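Side-chain contact in putative polyketide synthase (Brevibacillus brevis, PDB 6HP2), which is a putative polyketide synthase, here its O-methyltransferase domain with bound S-adenosyl-L-homocysteine, probably involved in making the antibiotic bacillaene: residues L134-Q137 with R138-Q141. Residues are numbered along the deposited sequence; the frame is centred on the assembly and turned at random.
Sequences LGNQ and RIAQ
Leu-134 and Arg-138, one helical turn apart, make the main side-chain contact. The isobutyl group of Leu-134 lies against one face of the Arg-138 guanidinium: CD2 sits 3.5 Å above the plane, over the outer part of the group and nearest NH2, while Leu-134 CD1 is 3.5 Å from Arg-138 NE. With CG of Arg-138 anti to its carbonyl carbon (chi1 -67°), the chain turns back toward the preceding turn, and its full extension from CG to NE gives it the reach to bring the flat end to the leucine, so that the two chains slant across each other. The contact is nonpolar on the leucine side; NH1 of Arg-138 has a long, weak ion pair with Asp-43.

A second, looser pair is Asn-136 with Ile-139, whose side chains run alongside each other in the same direction, with Asn-136 OD1 3.9 Å from Ile-139 CD1. The amide is fixed from outside, its ND2 hydrogen-bonded to Ile-150 O. Ile-139 CG1 rests 3.2 Å from Gly-135 O. Gln-141 has CG 3.2 Å from Gln-137 O, whereas the Gln-137 amide turns back to Glu-133, bonding OE1 through NE2.

Beneath these groups runs regular alpha-helical bonding, from Arg-138 N to Leu-134 O (3.0 Å) through to Gln-141 N and Gln-137 O (2.9 Å), four successive i to i+4 links.

The turns close helix 129-141, the crossover of a beta-alpha-beta unit between parallel strands 121-126 and 148-152 in the Rossmann-like methyltransferase fold. Ile-139 packs on Ala-148 and Ile-150 of the latter strand and on Ile-111 of helix 108-116, while Leu-134 and Arg-138 both touch His-106, in the loop just beyond the S-adenosyl-L-homocysteine-binding Gly-105.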
ATOM      1  N   LEU A 134     -12.534  12.140   8.922  1.00 30.46           N
ATOM      2  CA  LEU A 134     -12.509  12.779   7.619  1.00 38.73           C
ATOM      3  C   LEU A 134     -13.064  11.847   6.548  1.00 31.62           C
ATOM      4  O   LEU A 134     -13.822  12.288   5.680  1.00 35.85           O
ATOM      5  CB  LEU A 134     -11.066  13.191   7.277  1.00 42.78           C
ATOM      6  CG  LEU A 134     -10.892  13.785   5.869  1.00 57.40           C
ATOM      7  CD1 LEU A 134     -11.750  15.048   5.676  1.00 61.47           C
ATOM      8  CD2 LEU A 134      -9.454  14.080   5.600  1.00 51.91           C
ATOM      9  N   GLY A 135     -12.654  10.572   6.573  1.00 33.56           N
ATOM     10  CA  GLY A 135     -13.150   9.617   5.584  1.00 37.04           C
ATOM     11  C   GLY A 135     -14.661   9.422   5.646  1.00 31.45           C
ATOM     12  O   GLY A 135     -15.333   9.388   4.614  1.00 32.82           O
ATOM     13  N   ASN A 136     -15.226   9.359   6.852  1.00 37.06           N
ATOM     14  CA  ASN A 136     -16.670   9.250   6.972  1.00 38.68           C
ATOM     15  C   ASN A 136     -17.371  10.536   6.555  1.00 36.00           C
ATOM     16  O   ASN A 136     -18.469  10.476   5.992  1.00 34.20           O
ATOM     17  CB  ASN A 136     -17.053   8.864   8.400  1.00 38.32           C
ATOM     18  CG  ASN A 136     -16.753   7.427   8.683  1.00 42.75           C
ATOM     19  OD1 ASN A 136     -17.129   6.547   7.893  1.00 34.62           O
ATOM     20  ND2 ASN A 136     -16.041   7.163   9.775  1.00 37.90           N
ATOM     21  N   GLN A 137     -16.773  11.711   6.812  1.00 33.63           N
ATOM     22  CA  GLN A 137     -17.371  12.949   6.309  1.00 41.34           C
ATOM     23  C   GLN A 137     -17.408  12.948   4.785  1.00 35.34           C
ATOM     24  O   GLN A 137     -18.410  13.331   4.185  1.00 37.39           O
ATOM     25  CB  GLN A 137     -16.603  14.182   6.811  1.00 53.79           C
ATOM     26  CG  GLN A 137     -16.733  14.453   8.272  1.00 68.49           C
ATOM     27  CD  GLN A 137     -15.842  15.602   8.728  1.00 68.13           C
ATOM     28  OE1 GLN A 137     -15.321  16.357   7.909  1.00 64.81           O
ATOM     29  NE2 GLN A 137     -15.647  15.720  10.042  1.00 71.11           N
ATOM     30  N   ARG A 138     -16.339  12.479   4.138  1.00 37.33           N
ATOM     31  CA  ARG A 138     -16.333  12.432   2.686  1.00 36.85           C
ATOM     32  C   ARG A 138     -17.271  11.351   2.176  1.00 35.74           C
ATOM     33  O   ARG A 138     -17.881  11.515   1.130  1.00 37.30           O
ATOM     34  CB  ARG A 138     -14.902  12.183   2.161  1.00 39.55           C
ATOM     35  CG  ARG A 138     -13.960  13.354   2.450  1.00 63.42           C
ATOM     36  CD  ARG A 138     -12.562  13.102   1.932  1.00 70.36           C
ATOM     37  NE  ARG A 138     -11.648  14.202   2.239  1.00 90.16           N
ATOM     38  CZ  ARG A 138     -10.350  14.186   1.971  1.00 99.92           C
ATOM     39  NH1 ARG A 138      -9.813  13.129   1.391  1.00102.39           N
ATOM     40  NH2 ARG A 138      -9.590  15.224   2.288  1.00113.16           N
ATOM     41  N   ILE A 139     -17.383  10.241   2.883  1.00 34.93           N
ATOM     42  CA  ILE A 139     -18.389   9.257   2.519  1.00 33.43           C
ATOM     43  C   ILE A 139     -19.766   9.900   2.543  1.00 34.74           C
ATOM     44  O   ILE A 139     -20.598   9.685   1.650  1.00 39.84           O
ATOM     45  CB  ILE A 139     -18.320   8.046   3.456  1.00 31.17           C
ATOM     46  CG1 ILE A 139     -17.077   7.186   3.113  1.00 31.16           C
ATOM     47  CG2 ILE A 139     -19.601   7.239   3.366  1.00 32.16           C
ATOM     48  CD1 ILE A 139     -16.834   6.067   4.069  1.00 30.77           C
ATOM     49  N   ALA A 140     -20.051  10.659   3.589  1.00 40.46           N
ATOM     50  CA  ALA A 140     -21.357  11.300   3.706  1.00 38.80           C
ATOM     51  C   ALA A 140     -21.592  12.305   2.592  1.00 41.16           C
ATOM     52  O   ALA A 140     -22.667  12.338   1.980  1.00 42.67           O
ATOM     53  CB  ALA A 140     -21.448  11.957   5.085  1.00 46.47           C
ATOM     54  N   GLN A 141     -20.592  13.143   2.323  1.00 40.55           N
ATOM     55  CA  GLN A 141     -20.760  14.215   1.354  1.00 50.66           C
ATOM     56  C   GLN A 141     -21.011  13.656  -0.035  1.00 44.01           C
ATOM     57  O   GLN A 141     -21.664  14.312  -0.856  1.00 51.71           O
ATOM     58  CB  GLN A 141     -19.532  15.128   1.356  1.00 58.95           C
ATOM     59  CG  GLN A 141     -19.412  15.940   2.631  1.00 87.65           C
ATOM     60  CD  GLN A 141     -18.041  16.545   2.829  1.00100.38           C
ATOM     61  OE1 GLN A 141     -17.201  16.528   1.923  1.00100.77           O
ATOM     62  NE2 GLN A 141     -17.797  17.073   4.025  1.00102.88           N
TER